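Local coordinates for protein cysteine synthase (PDB 5XEM) that probably makes L-cysteine from O-acetyl-L-serine and sulfide using pyridoxal 5'-phosphate, and is a hydrogen sulfide-producing enzyme that can hold L-lanthionine in its active site, at residues T67-A72 against F142-F147; L81-A86 against R109-E114. All blocks are in the same frame, centred on the assembly; numbering follows the deposited sequence.

Contact 1: residues T67-A72 against F142-F147; sequences TVIIEA and FVPNQF. With 85F ((2R)-2-azanyl-3-[(2R)-2-azanyl-3-oxidanyl-3-oxidanylidene-propyl]sulfanyl-propanoic acid), chain C; ACT (acetate ion), chain F.
Phe-142 pairs with Val-68 and Ile-70 where inner strand 68-72 of the parallel four-stranded sheet in this pyridoxal phosphate enzyme meets the end of edge strand 141-142 and the loop that follows. Its N donates to Val-68 O (3.0 Å), and its O accepts from Ile-70 N (3.1 Å). Its side chain runs alongside that of Ile-69, whose CD1 reaches the edge of the ring. After this short pairing the chain turns off at Pro-144, where CD lies 3.8 Å from Ile-69 CG2. Ile-70 O is buried without a hydrogen bond and meets Val-143 CA in a C-H...O contact.

Glu-71, which with Phe-142 buries the most surface, takes over where the strand pairing stops. Its CG is anti to the backbone N, and a bend at chi2 (70°) swings the carboxylate toward the loop, where its oxygens receive two successive amides. OE2 uses its syn lone pair for a nearly straight bond from Gln-146 N (2.8 Å, 167° at the hydrogen). OE1 is met on its syn side by Asn-145 N, also at 2.8 Å, but less directly. Together they fix the carboxylate's rotation and make Glu-71 a second-shell support for Gln-146, a residue of the lanthionine pocket. Gln-146 OE1 is held by Thr-77 and Lys-46, while its NE2 bridges strand and ligand, donating to Ala-72 O at 3.0 Å and to the lanthionine O at 2.9 Å.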
loop_
_atom_site.group_PDB
_atom_site.type_symbol
_atom_site.label_atom_id
_atom_site.label_comp_id
_atom_site.label_asym_id
_atom_site.label_seq_id
_atom_site.Cartn_x
_atom_site.Cartn_y
_atom_site.Cartn_z
ATOM N N THR A 67 22.423 15.178 12.162
ATOM C CA THR A 67 22.823 15.203 10.747
ATOM C C THR A 67 21.581 15.315 9.864
ATOM O O THR A 67 20.638 14.535 10.036
ATOM C CB THR A 67 23.541 13.912 10.381
ATOM O OG1 THR A 67 24.687 13.795 11.233
ATOM C CG2 THR A 67 23.959 13.918 8.907
ATOM N N VAL A 68 21.578 16.298 8.965
ATOM C CA VAL A 68 20.467 16.452 8.017
ATOM C C VAL A 68 20.706 15.528 6.821
ATOM O O VAL A 68 21.782 15.571 6.207
ATOM C CB VAL A 68 20.335 17.920 7.561
ATOM C CG1 VAL A 68 19.212 18.090 6.550
ATOM C CG2 VAL A 68 20.071 18.817 8.783
ATOM N N ILE A 69 19.696 14.737 6.465
ATOM C CA ILE A 69 19.787 13.871 5.307
ATOM C C ILE A 69 19.233 14.698 4.135
ATOM O O ILE A 69 18.193 15.326 4.273
ATOM C CB ILE A 69 18.978 12.572 5.479
ATOM C CG1 ILE A 69 19.294 11.910 6.828
ATOM C CG2 ILE A 69 19.202 11.635 4.299
ATOM C CD1 ILE A 69 20.762 11.703 7.118
ATOM N N ILE A 70 19.953 14.705 3.022
ATOM C CA ILE A 70 19.575 15.489 1.829
ATOM C C ILE A 70 19.673 14.596 0.595
ATOM O O ILE A 70 20.710 13.974 0.360
ATOM C CB ILE A 70 20.478 16.726 1.627
ATOM C CG1 ILE A 70 20.633 17.549 2.914
ATOM C CG2 ILE A 70 19.884 17.608 0.517
ATOM C CD1 ILE A 70 21.726 18.625 2.883
ATOM N N GLU A 71 18.596 14.488 -0.196
ATOM C CA GLU A 71 18.586 13.600 -1.350
ATOM C C GLU A 71 17.791 14.196 -2.500
ATOM O O GLU A 71 16.754 14.845 -2.283
ATOM C CB GLU A 71 18.008 12.199 -0.981
ATOM C CG GLU A 71 18.032 11.151 -2.102
ATOM C CD GLU A 71 19.433 10.644 -2.467
ATOM O OE1 GLU A 71 20.432 11.316 -2.123
ATOM O OE2 GLU A 71 19.531 9.554 -3.081
ATOM N N ALA A 72 18.303 13.978 -3.711
ATOM C CA ALA A 72 17.560 14.226 -4.952
ATOM C C ALA A 72 16.800 12.965 -5.384
ATOM O O ALA A 72 17.379 11.864 -5.495
ATOM C CB ALA A 72 18.504 14.683 -6.054
ATOM N N PHE A 142 24.359 14.375 5.360
ATOM C CA PHE A 142 24.737 13.207 4.636
ATOM C C PHE A 142 23.867 13.172 3.372
ATOM O O PHE A 142 22.648 13.284 3.478
ATOM C CB PHE A 142 24.481 11.950 5.475
ATOM C CG PHE A 142 24.712 10.677 4.735
ATOM C CD1 PHE A 142 25.990 10.315 4.364
ATOM C CD2 PHE A 142 23.656 9.839 4.383
ATOM C CE1 PHE A 142 26.230 9.158 3.644
ATOM C CE2 PHE A 142 23.900 8.653 3.695
ATOM C CZ PHE A 142 25.196 8.330 3.308
ATOM N N VAL A 143 24.481 12.990 2.216
ATOM C CA VAL A 143 23.716 12.788 0.965
ATOM C C VAL A 143 23.804 11.325 0.621
ATOM O O VAL A 143 24.887 10.871 0.317
ATOM C CB VAL A 143 24.320 13.630 -0.185
ATOM C CG1 VAL A 143 23.524 13.413 -1.501
ATOM C CG2 VAL A 143 24.345 15.095 0.214
ATOM N N PRO A 144 22.683 10.566 0.659
ATOM C CA PRO A 144 22.748 9.140 0.329
ATOM C C PRO A 144 23.265 8.913 -1.095
ATOM O O PRO A 144 24.077 8.010 -1.353
ATOM C CB PRO A 144 21.295 8.670 0.481
ATOM C CG PRO A 144 20.713 9.608 1.468
ATOM C CD PRO A 144 21.396 10.921 1.289
ATOM N N ASN A 145 22.824 9.777 -2.003
ATOM C CA ASN A 145 23.117 9.665 -3.442
ATOM C C ASN A 145 22.857 8.306 -4.064
ATOM O O ASN A 145 23.767 7.554 -4.410
ATOM C CB ASN A 145 24.496 10.167 -3.792
ATOM C CG ASN A 145 24.586 10.615 -5.263
ATOM O OD1 ASN A 145 23.879 10.074 -6.113
ATOM N ND2 ASN A 145 25.386 11.649 -5.548
ATOM N N GLN A 146 21.577 8.006 -4.292
ATOM C CA GLN A 146 21.210 6.778 -4.971
ATOM C C GLN A 146 21.908 6.567 -6.333
ATOM O O GLN A 146 22.021 5.437 -6.800
ATOM C CB GLN A 146 19.699 6.721 -5.189
ATOM C CG GLN A 146 19.143 7.867 -6.015
ATOM C CD GLN A 146 17.641 7.791 -6.117
ATOM O OE1 GLN A 146 17.061 6.706 -6.176
ATOM N NE2 GLN A 146 17.006 8.944 -6.113
ATOM N N PHE A 147 22.338 7.659 -6.971
ATOM C CA PHE A 147 22.982 7.551 -8.283
ATOM C C PHE A 147 24.390 6.958 -8.249
ATOM O O PHE A 147 24.826 6.362 -9.229
ATOM C CB PHE A 147 22.984 8.919 -8.963
ATOM C CG PHE A 147 21.620 9.492 -9.084
ATOM C CD1 PHE A 147 20.783 9.046 -10.087
ATOM C CD2 PHE A 147 21.138 10.414 -8.154
ATOM C CE1 PHE A 147 19.488 9.529 -10.180
ATOM C CE2 PHE A 147 19.828 10.884 -8.241
ATOM C CZ PHE A 147 19.019 10.443 -9.260
HETATM N N 85F C . 13.122 6.146 -9.029
HETATM C CA 85F C . 14.180 7.005 -8.456
HETATM C CB 85F C . 14.731 7.969 -9.531
HETATM S SG 85F C . 15.704 7.174 -10.787
HETATM C CD 85F C . 16.338 8.491 -11.848
HETATM C CE 85F C . 15.248 9.331 -12.566
HETATM N NZ2 85F C . 14.261 8.479 -13.242
HETATM C CZ1 85F C . 15.962 10.209 -13.629
HETATM O OH1 85F C . 15.199 10.818 -14.437
HETATM O OH2 85F C . 17.223 10.278 -13.667
HETATM C C 85F C . 13.663 7.795 -7.274
HETATM O OXT 85F C . 12.685 7.329 -6.669
HETATM O O 85F C . 14.286 8.840 -6.959
HETATM C C ACT F . 26.356 14.689 -3.570
HETATM O O ACT F . 26.657 13.493 -3.552
HETATM O OXT ACT F . 26.634 15.431 -2.620
HETATM C CH3 ACT F . 25.645 15.227 -4.779
#

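Contact 2: residues L81-A86 against R109-E114. With CA (calcium ion), chain G.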
loop_
_atom_site.group_PDB
_atom_site.type_symbol
_atom_site.label_atom_id
_atom_site.label_comp_id
_atom_site.label_asym_id
_atom_site.label_seq_id
_atom_site.Cartn_x
_atom_site.Cartn_y
_atom_site.Cartn_z
ATOM N N LEU A 81 13.114 7.150 2.220
ATOM C CA LEU A 81 13.913 7.913 3.174
ATOM C C LEU A 81 13.062 8.617 4.206
ATOM O O LEU A 81 13.387 8.592 5.382
ATOM C CB LEU A 81 14.805 8.930 2.460
ATOM C CG LEU A 81 15.968 8.358 1.674
ATOM C CD1 LEU A 81 16.574 9.438 0.781
ATOM C CD2 LEU A 81 17.012 7.776 2.632
ATOM N N ALA A 82 11.941 9.185 3.782
ATOM C CA ALA A 82 11.068 9.924 4.708
ATOM C C ALA A 82 10.503 9.008 5.810
ATOM O O ALA A 82 10.512 9.348 6.987
ATOM C CB ALA A 82 9.961 10.618 3.939
ATOM N N MET A 83 10.066 7.820 5.411
ATOM C CA MET A 83 9.459 6.856 6.336
ATOM C C MET A 83 10.523 6.405 7.333
ATOM O O MET A 83 10.291 6.367 8.555
ATOM C CB MET A 83 8.910 5.682 5.550
ATOM C CG MET A 83 8.354 4.571 6.407
ATOM S SD MET A 83 7.907 3.126 5.431
ATOM C CE MET A 83 9.558 2.586 4.980
ATOM N N ILE A 84 11.713 6.078 6.828
ATOM C CA ILE A 84 12.784 5.626 7.708
ATOM C C ILE A 84 13.272 6.743 8.657
ATOM O O ILE A 84 13.461 6.510 9.858
ATOM C CB ILE A 84 13.918 5.014 6.910
ATOM C CG1 ILE A 84 13.437 3.674 6.325
ATOM C CG2 ILE A 84 15.163 4.851 7.794
ATOM C CD1 ILE A 84 14.265 3.234 5.139
ATOM N N CYS A 85 13.399 7.953 8.128
ATOM C CA CYS A 85 13.823 9.107 8.944
ATOM C C CYS A 85 12.772 9.483 9.982
ATOM O O CYS A 85 13.117 9.945 11.082
ATOM C CB CYS A 85 14.161 10.299 8.073
ATOM S SG CYS A 85 15.709 10.093 7.149
ATOM N N ALA A 86 11.487 9.253 9.665
ATOM C CA ALA A 86 10.462 9.466 10.661
ATOM C C ALA A 86 10.683 8.551 11.885
ATOM O O ALA A 86 10.669 9.050 13.017
ATOM C CB ALA A 86 9.056 9.272 10.080
ATOM N N ARG A 109 5.699 14.960 2.623
ATOM C CA ARG A 109 5.409 15.859 3.733
ATOM C C ARG A 109 4.651 15.178 4.890
ATOM O O ARG A 109 4.881 15.539 6.034
ATOM C CB ARG A 109 4.655 17.091 3.271
ATOM C CG ARG A 109 5.537 18.065 2.545
ATOM C CD ARG A 109 4.699 19.171 1.973
ATOM N NE ARG A 109 5.522 20.115 1.231
ATOM C CZ ARG A 109 5.046 21.077 0.444
ATOM N NH1 ARG A 109 3.729 21.226 0.277
ATOM N NH2 ARG A 109 5.879 21.885 -0.181
ATOM N N ALA A 110 3.800 14.190 4.609
ATOM C CA ALA A 110 3.087 13.444 5.696
ATOM C C ALA A 110 4.074 12.812 6.697
ATOM O O ALA A 110 3.784 12.690 7.891
ATOM C CB ALA A 110 2.198 12.365 5.111
ATOM N N TYR A 111 5.247 12.402 6.202
ATOM C CA TYR A 111 6.269 11.826 7.047
ATOM C C TYR A 111 7.177 12.877 7.675
ATOM O O TYR A 111 8.082 12.526 8.400
ATOM C CB TYR A 111 7.144 10.853 6.266
ATOM C CG TYR A 111 6.447 9.602 5.793
ATOM C CD1 TYR A 111 6.045 8.635 6.691
ATOM C CD2 TYR A 111 6.203 9.391 4.433
ATOM C CE1 TYR A 111 5.410 7.484 6.261
ATOM C CE2 TYR A 111 5.586 8.230 3.996
ATOM C CZ TYR A 111 5.205 7.281 4.901
ATOM O OH TYR A 111 4.568 6.134 4.477
ATOM N N GLY A 112 6.931 14.158 7.422
ATOM C CA GLY A 112 7.751 15.231 8.023
ATOM C C GLY A 112 8.819 15.837 7.120
ATOM O O GLY A 112 9.564 16.716 7.563
ATOM N N THR A 113 8.879 15.423 5.862
ATOM C CA THR A 113 9.950 15.836 4.966
ATOM C C THR A 113 9.800 17.295 4.580
ATOM O O THR A 113 8.678 17.779 4.398
ATOM C CB THR A 113 9.949 15.000 3.673
ATOM O OG1 THR A 113 9.818 13.621 3.998
ATOM C CG2 THR A 113 11.251 15.208 2.862
ATOM N N GLU A 114 10.919 18.008 4.449
ATOM C CA GLU A 114 10.910 19.281 3.729
ATOM C C GLU A 114 11.201 19.028 2.251
ATOM O O GLU A 114 12.228 18.437 1.922
ATOM C CB GLU A 114 11.948 20.251 4.294
ATOM C CG GLU A 114 11.880 21.621 3.627
ATOM C CD GLU A 114 13.050 22.513 3.981
ATOM O OE1 GLU A 114 13.683 22.299 5.035
ATOM O OE2 GLU A 114 13.332 23.451 3.206
HETATM CA CA CA G . 11.105 17.405 9.087
HETATM O O HOH W 1 9.183 17.403 10.591
HETATM O O HOH W 2 10.322 19.622 8.628
HETATM O O HOH W 3 12.761 18.277 7.408
#
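Tyr-111 meets one side of helix 76-88 with its ring, its CB and its carbonyl oxygen, and accounts for most of the apolar packing. Met-83 sits over one ring face: its CB is 4.2 Å from the ring centroid and 17° off the normal, a CH-pi contact, while its CA covers the same ring nearer the rim. The Met-83 side chain continues alongside the tyrosine, the two pointing the same way. With chi1 at -67°, Tyr-111 CG stands anti to the carbonyl carbon, which lays a face of the ring over Met-83. One turn apart on the helix, the small residues Ala-82 and Ala-86 allow a close approach: Ala-82 CB packs on Tyr-111 CB at 3.7 Å, and Ala-86 CB lies 3.8 Å from Tyr-111 O. Thr-113 OG1 is modelled 3.0 Å from Ala-82 CB, an unusually short and somewhat doubtful contact.

This surface joins two consecutive beta-alpha-beta crossovers of the parallel sheet, the first through helix 76-88 and the second through helix 103-110. Gly-264 of the second subunit packs on both Met-83 and Tyr-111, so the same surface also belongs to the dimer interface.

No hydrogen bond crosses between the two segments; the polar interactions instead shape the turn itself. Helix 103-110 ends in a Schellman motif, with Gly-112 at a positive phi of 100° and its N bonded to Arg-109 O at 2.8 Å. Thr-113 OG1 is hydrogen-bonded back to Met-108 O, which fixes the hydroxyl on the side of Ala-82.

Metal coordination forms the third kind of interaction. Gly-112 O binds a calcium ion at 2.3 Å, and three waters at 2.4 to 2.5 Å from the calcium join two ligand atoms from elsewhere in the structure.

Helix 76-88 follows strand 68-72 directly in the chain, and it connects the two contacts, whose centres are 13 Å apart. Leu-81 is the main joint: its CD1 packs on Glu-71 CB at 3.6 Å and lies 4.2 Å from Pro-144 CG, while Cys-85 SG lies 4.0 Å from Ile-69 CG1. One helix thus turns one side to contact 1 and another to the Tyr-111 loop of contact 2. Their relation to the active site differs. The Gln-146 side chain is about 3 Å from that of Lys-46, the predicted cofactor-bearing lysine, whereas the Met-83 side chain is about 9 Å from the Lys-46 side chain. Near the helix start, Thr-77 N is hydrogen-bonded to lanthionine.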